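Local structure of alkylhydroperoxidase AhpD core: uncharacterized peroxidase-related protein (Ralstonia eutropha, 2PRR) at residues Y58-A61 and L62-D66; H152-T155 and D156-W160. The protein is an uncharacterized AhpD-like protein of the carboxymuconolactone decarboxylase family that probably works as an oxidoreductase, perhaps reducing peroxides. One frame throughout, in Å; residues are numbered along the deposited sequence.

Contact 1: residues Y58-A61 and L62-D66; sequences YHDA and LMLKD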
ATOM      1  N   TYR D  58       3.919  32.011   6.993  1.00 33.00           N
ATOM      2  CA  TYR D  58       4.603  30.761   7.271  1.00 29.46           C
ATOM      3  C   TYR D  58       5.519  30.480   6.100  1.00 28.87           C
ATOM      4  O   TYR D  58       6.661  30.085   6.290  1.00 29.84           O
ATOM      5  CB  TYR D  58       3.617  29.593   7.446  1.00 29.65           C
ATOM      6  CG  TYR D  58       4.064  28.567   8.464  1.00 19.58           C
ATOM      7  CD1 TYR D  58       5.380  28.132   8.522  1.00 22.99           C
ATOM      8  CD2 TYR D  58       3.161  28.011   9.355  1.00 25.12           C
ATOM      9  CE1 TYR D  58       5.787  27.202   9.465  1.00 29.90           C
ATOM     10  CE2 TYR D  58       3.574  27.056  10.316  1.00 21.15           C
ATOM     11  CZ  TYR D  58       4.879  26.647  10.348  1.00 26.16           C
ATOM     12  OH  TYR D  58       5.309  25.696  11.273  1.00 24.32           O
ATOM     13  N   HIS D  59       5.019  30.667   4.883  1.00 29.94           N
ATOM     14  CA  HIS D  59       5.833  30.449   3.702  1.00 32.59           C
ATOM     15  C   HIS D  59       7.146  31.269   3.741  1.00 34.67           C
ATOM     16  O   HIS D  59       8.248  30.753   3.498  1.00 33.77           O
ATOM     17  CB  HIS D  59       5.045  30.791   2.431  1.00 33.01           C
ATOM     18  CG  HIS D  59       5.881  30.742   1.188  1.00 36.37           C
ATOM     19  ND1 HIS D  59       6.513  31.854   0.669  1.00 41.09           N
ATOM     20  CD2 HIS D  59       6.249  29.703   0.403  1.00 36.13           C
ATOM     21  CE1 HIS D  59       7.208  31.504  -0.396  1.00 37.71           C
ATOM     22  NE2 HIS D  59       7.061  30.204  -0.581  1.00 40.53           N
ATOM     23  N   ASP D  60       7.005  32.554   4.045  1.00 34.91           N
ATOM     24  CA  ASP D  60       8.138  33.457   4.122  1.00 34.86           C
ATOM     25  C   ASP D  60       9.109  33.047   5.213  1.00 35.12           C
ATOM     26  O   ASP D  60      10.307  33.115   5.030  1.00 35.26           O
ATOM     27  CB  ASP D  60       7.630  34.876   4.321  1.00 36.21           C
ATOM     28  CG  ASP D  60       6.970  35.451   3.053  1.00 43.79           C
ATOM     29  OD1 ASP D  60       6.766  34.703   2.070  1.00 51.14           O
ATOM     30  OD2 ASP D  60       6.684  36.669   3.029  1.00 53.33           O
ATOM     31  N   ALA D  61       8.604  32.549   6.334  1.00 36.04           N
ATOM     32  CA  ALA D  61       9.486  32.118   7.434  1.00 35.57           C
ATOM     33  C   ALA D  61      10.457  30.965   7.107  1.00 36.22           C
ATOM     34  O   ALA D  61      11.531  30.839   7.696  1.00 37.47           O
ATOM     35  CB  ALA D  61       8.643  31.754   8.634  1.00 35.47           C
ATOM     36  N   LEU D  62      10.075  30.124   6.164  1.00 37.26           N
ATOM     37  CA  LEU D  62      10.867  28.978   5.786  1.00 35.80           C
ATOM     38  C   LEU D  62      11.662  29.211   4.511  1.00 35.41           C
ATOM     39  O   LEU D  62      12.808  28.764   4.390  1.00 36.26           O
ATOM     40  CB  LEU D  62       9.918  27.798   5.567  1.00 34.75           C
ATOM     41  CG  LEU D  62       8.968  27.504   6.727  1.00 37.12           C
ATOM     42  CD1 LEU D  62       8.045  26.362   6.389  1.00 37.09           C
ATOM     43  CD2 LEU D  62       9.752  27.170   7.973  1.00 40.75           C
HETATM   44  N   MSE D  63      11.050  29.887   3.547  1.00 34.24           N
HETATM   45  CA  MSE D  63      11.670  30.029   2.264  1.00 34.37           C
HETATM   46  C   MSE D  63      12.525  31.293   2.191  1.00 37.58           C
HETATM   47  O   MSE D  63      13.325  31.418   1.285  1.00 37.77           O
HETATM   48  CB  MSE D  63      10.610  30.036   1.159  1.00 29.64           C
HETATM   49  CG  MSE D  63       9.618  28.906   1.193  1.00 36.46           C
HETATM   50 SE   MSE D  63      10.482  27.200   1.116  0.75 21.35          SE
HETATM   51  CE  MSE D  63      10.850  27.096  -0.446  1.00 14.39           C
ATOM     52  N   LEU D  64      12.379  32.222   3.129  1.00 40.33           N
ATOM     53  CA  LEU D  64      13.163  33.457   3.065  1.00 41.24           C
ATOM     54  C   LEU D  64      14.245  33.582   4.153  1.00 43.33           C
ATOM     55  O   LEU D  64      15.130  34.412   4.031  1.00 45.09           O
ATOM     56  CB  LEU D  64      12.234  34.670   3.026  1.00 42.03           C
ATOM     57  CG  LEU D  64      11.234  34.720   1.854  1.00 40.72           C
ATOM     58  CD1 LEU D  64      10.455  36.012   1.827  1.00 39.93           C
ATOM     59  CD2 LEU D  64      11.947  34.570   0.539  1.00 44.60           C
ATOM     60  N   LYS D  65      14.220  32.730   5.174  1.00 44.68           N
ATOM     61  CA  LYS D  65      15.216  32.791   6.243  1.00 45.54           C
ATOM     62  C   LYS D  65      16.642  32.553   5.770  1.00 46.96           C
ATOM     63  O   LYS D  65      16.870  32.134   4.638  1.00 46.50           O
ATOM     64  CB  LYS D  65      14.897  31.735   7.316  1.00 45.73           C
ATOM     65  CG  LYS D  65      15.022  30.276   6.853  1.00 47.21           C
ATOM     66  CD  LYS D  65      14.546  29.282   7.926  1.00 45.99           C
ATOM     67  CE  LYS D  65      15.565  29.057   9.045  1.00 47.32           C
ATOM     68  NZ  LYS D  65      16.735  28.195   8.693  1.00 37.23           N
ATOM     69  N   ASP D  66      17.607  32.845   6.639  1.00 48.56           N
ATOM     70  CA  ASP D  66      18.998  32.505   6.367  1.00 49.09           C
ATOM     71  C   ASP D  66      19.041  31.039   6.823  1.00 48.99           C
ATOM     72  O   ASP D  66      18.356  30.662   7.787  1.00 50.19           O
ATOM     73  CB  ASP D  66      19.976  33.426   7.125  1.00 49.82           C
ATOM     74  CG  ASP D  66      19.890  34.875   6.670  1.00 42.38           C
TER
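In the last turn of helix 49-63, H59 meets M63 and D60 meets L64 as the chain leaves the helix. M63, a selenomethionine, lays CG over one face of the H59 imidazole, a CH-pi contact 3.7 Å from the ring centroid and displaced toward the NE2 side. The same ring is gripped at its edge: H59 ND1 donates in the ring plane to D60 OD1 at 3.2 Å, nearly straight at 167°. With CG anti to the backbone N (chi1 173°), H59 holds its ring where both partners can reach it. D60 sends its other oxygen, OD2, to a salt bridge with R27.

The helix, part of an all-helical AhpD-like fold, ends with backbone bonds of two spans. H59 O accepts from both M63 N, at 2.9 Å, and L62 N, at 3.3 Å; L64 N reaches D60 O at 3.0 Å. Beyond that bond L64 runs alongside D60, CD1 lying 3.7 Å from D60 CG. One turn along the helix, L62 CD1 approaches Y58 CD1 obliquely at 3.8 Å, and L62 also packs on A164 and F168 of helix 156-179. K65 drapes its aliphatic chain by A61 O, CD at 3.4 Å, before NZ pairs with D161.

Contact 2: residues H152-T155 and D156-W160; sequences HGFT and DEDAW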
ATOM      1  N   HIS D 152      26.421  13.492   5.387  1.00 36.28           N
ATOM      2  CA  HIS D 152      26.586  14.326   4.186  1.00 35.70           C
ATOM      3  C   HIS D 152      26.842  15.800   4.490  1.00 34.35           C
ATOM      4  O   HIS D 152      26.720  16.623   3.606  1.00 35.03           O
ATOM      5  CB  HIS D 152      25.361  14.219   3.277  1.00 33.67           C
ATOM      6  CG  HIS D 152      25.194  12.874   2.650  1.00 30.53           C
ATOM      7  ND1 HIS D 152      25.831  12.517   1.483  1.00 27.28           N
ATOM      8  CD2 HIS D 152      24.459  11.802   3.027  1.00 38.14           C
ATOM      9  CE1 HIS D 152      25.492  11.279   1.166  1.00 44.73           C
ATOM     10  NE2 HIS D 152      24.668  10.817   2.093  1.00 42.59           N
ATOM     11  N   GLY D 153      27.177  16.138   5.729  1.00 35.18           N
ATOM     12  CA  GLY D 153      27.500  17.528   6.081  1.00 34.92           C
ATOM     13  C   GLY D 153      26.355  18.430   6.525  1.00 35.98           C
ATOM     14  O   GLY D 153      26.509  19.670   6.561  1.00 34.91           O
ATOM     15  N   PHE D 154      25.203  17.837   6.846  1.00 34.51           N
ATOM     16  CA  PHE D 154      24.070  18.610   7.333  1.00 34.39           C
ATOM     17  C   PHE D 154      24.132  18.629   8.848  1.00 34.01           C
ATOM     18  O   PHE D 154      24.654  17.707   9.480  1.00 34.50           O
ATOM     19  CB  PHE D 154      22.693  18.020   6.922  1.00 35.21           C
ATOM     20  CG  PHE D 154      22.387  18.081   5.445  1.00 33.90           C
ATOM     21  CD1 PHE D 154      22.137  19.283   4.826  1.00 29.44           C
ATOM     22  CD2 PHE D 154      22.286  16.930   4.692  1.00 33.23           C
ATOM     23  CE1 PHE D 154      21.832  19.351   3.487  1.00 29.16           C
ATOM     24  CE2 PHE D 154      21.992  16.995   3.346  1.00 31.26           C
ATOM     25  CZ  PHE D 154      21.764  18.218   2.739  1.00 32.02           C
ATOM     26  N   THR D 155      23.558  19.681   9.419  1.00 34.51           N
ATOM     27  CA  THR D 155      23.446  19.847  10.859  1.00 33.70           C
ATOM     28  C   THR D 155      22.010  19.504  11.200  1.00 32.52           C
ATOM     29  O   THR D 155      21.166  19.488  10.328  1.00 31.50           O
ATOM     30  CB  THR D 155      23.627  21.306  11.260  1.00 33.02           C
ATOM     31  OG1 THR D 155      22.467  22.028  10.857  1.00 30.46           O
ATOM     32  CG2 THR D 155      24.841  21.922  10.606  1.00 32.73           C
ATOM     33  N   ASP D 156      21.698  19.286  12.464  1.00 33.25           N
ATOM     34  CA  ASP D 156      20.311  19.024  12.793  1.00 34.69           C
ATOM     35  C   ASP D 156      19.423  20.241  12.558  1.00 32.74           C
ATOM     36  O   ASP D 156      18.239  20.097  12.398  1.00 32.66           O
ATOM     37  CB  ASP D 156      20.173  18.494  14.207  1.00 36.74           C
ATOM     38  CG  ASP D 156      20.802  17.129  14.371  1.00 38.90           C
ATOM     39  OD1 ASP D 156      21.154  16.482  13.359  1.00 43.82           O
ATOM     40  OD2 ASP D 156      20.962  16.721  15.531  1.00 41.62           O
ATOM     41  N   GLU D 157      19.978  21.442  12.562  1.00 33.85           N
ATOM     42  CA  GLU D 157      19.186  22.611  12.235  1.00 32.69           C
ATOM     43  C   GLU D 157      18.734  22.553  10.770  1.00 31.44           C
ATOM     44  O   GLU D 157      17.623  22.968  10.480  1.00 31.82           O
ATOM     45  CB  GLU D 157      19.936  23.908  12.570  1.00 34.45           C
ATOM     46  CG  GLU D 157      20.121  24.112  14.071  1.00 35.46           C
ATOM     47  CD  GLU D 157      18.797  24.155  14.821  1.00 41.16           C
ATOM     48  OE1 GLU D 157      17.971  25.020  14.465  1.00 34.06           O
ATOM     49  OE2 GLU D 157      18.590  23.339  15.758  1.00 31.51           O
ATOM     50  N   ASP D 158      19.583  22.035   9.875  1.00 29.77           N
ATOM     51  CA  ASP D 158      19.229  21.826   8.466  1.00 28.00           C
ATOM     52  C   ASP D 158      18.125  20.731   8.415  1.00 28.96           C
ATOM     53  O   ASP D 158      17.157  20.823   7.663  1.00 29.40           O
ATOM     54  CB  ASP D 158      20.429  21.351   7.638  1.00 24.30           C
ATOM     55  CG  ASP D 158      21.628  22.341   7.629  1.00 35.45           C
ATOM     56  OD1 ASP D 158      21.439  23.538   7.942  1.00 26.93           O
ATOM     57  OD2 ASP D 158      22.765  21.899   7.296  1.00 31.59           O
ATOM     58  N   ALA D 159      18.272  19.684   9.207  1.00 27.24           N
ATOM     59  CA  ALA D 159      17.249  18.648   9.244  1.00 27.69           C
ATOM     60  C   ALA D 159      15.863  19.243   9.565  1.00 28.57           C
ATOM     61  O   ALA D 159      14.867  18.807   8.995  1.00 29.24           O
ATOM     62  CB  ALA D 159      17.635  17.540  10.239  1.00 28.88           C
ATOM     63  N   TRP D 160      15.799  20.250  10.441  1.00 28.43           N
ATOM     64  CA  TRP D 160      14.525  20.913  10.805  1.00 28.22           C
ATOM     65  C   TRP D 160      13.981  21.736   9.616  1.00 28.84           C
ATOM     66  O   TRP D 160      12.765  21.786   9.380  1.00 30.36           O
ATOM     67  CB  TRP D 160      14.730  21.812  12.041  1.00 27.47           C
ATOM     68  CG  TRP D 160      13.532  22.605  12.541  1.00 25.10           C
ATOM     69  CD1 TRP D 160      12.824  23.556  11.854  1.00 24.17           C
ATOM     70  CD2 TRP D 160      12.959  22.577  13.871  1.00 24.45           C
ATOM     71  NE1 TRP D 160      11.825  24.063  12.645  1.00 25.28           N
ATOM     72  CE2 TRP D 160      11.899  23.500  13.890  1.00 14.44           C
ATOM     73  CE3 TRP D 160      13.244  21.871  15.036  1.00 22.93           C
ATOM     74  CZ2 TRP D 160      11.126  23.725  15.022  1.00 19.15           C
ATOM     75  CZ3 TRP D 160      12.465  22.090  16.154  1.00 24.57           C
ATOM     76  CH2 TRP D 160      11.424  22.997  16.140  1.00 23.65           C
TER
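T155 and D158 form a capping box at the start of helix 156-179, just after a Schellman motif with G153 as its C-prime residue has ended helix 143-151. The box is reciprocal. D158 N donates to T155 OG1 at 3.0 Å and 158°, while T155 N gives its hydrogen to D158 OD2 at 3.2 Å and 168°, arriving from above the carboxylate plane. T155 OG1 sits between its own backbone N and carbonyl carbon (chi1 72°), a setting that turns it toward D158 N.

Main-chain bonding continues the cap: T155 O accepts from A159 N at 3.1 Å, with a weak bond from D158 N beside it.

Among the salt bridges, D156 pairs through OD1 with R150 and through OD2 with R11 of the second subunit, whose R48 takes E157 OE1. The helix start thus also serves the subunit interface.

Aromatic contacts centre on F154, which rests on L149 and M127 and has R123 in a cation-pi contact; A159 packs on F146 and L149. The F154 ring stands almost perpendicular to the D158 carboxylate, and D158 OD2 lies at the ring edge, near its plane, 3.7 Å from F154 CD1.

How the contacts relate
Contacts 1 and 2 lie at opposite kinds of helix end: 58-66 spans the C-terminal turn of helix 49-63 and the loop after it, 152-160 the loop before helix 156-179 and its first turn. Helix 156-179 joins them, since its later residues pack on contact 1. Their centres lie about 17 Å apart. Both are partly buried, but contact 1 lies deeper, its centre about 11 Å from the centre of the chain, against about 20 Å. Contact 1 pairs ring and aliphatic packing with a histidine-carboxylate bond, whereas in contact 2 side-chain oxygens take up backbone amides. The second subunit packs on contact 1, but its R11 and R48 form salt bridges with D156 and E157 of contact 2.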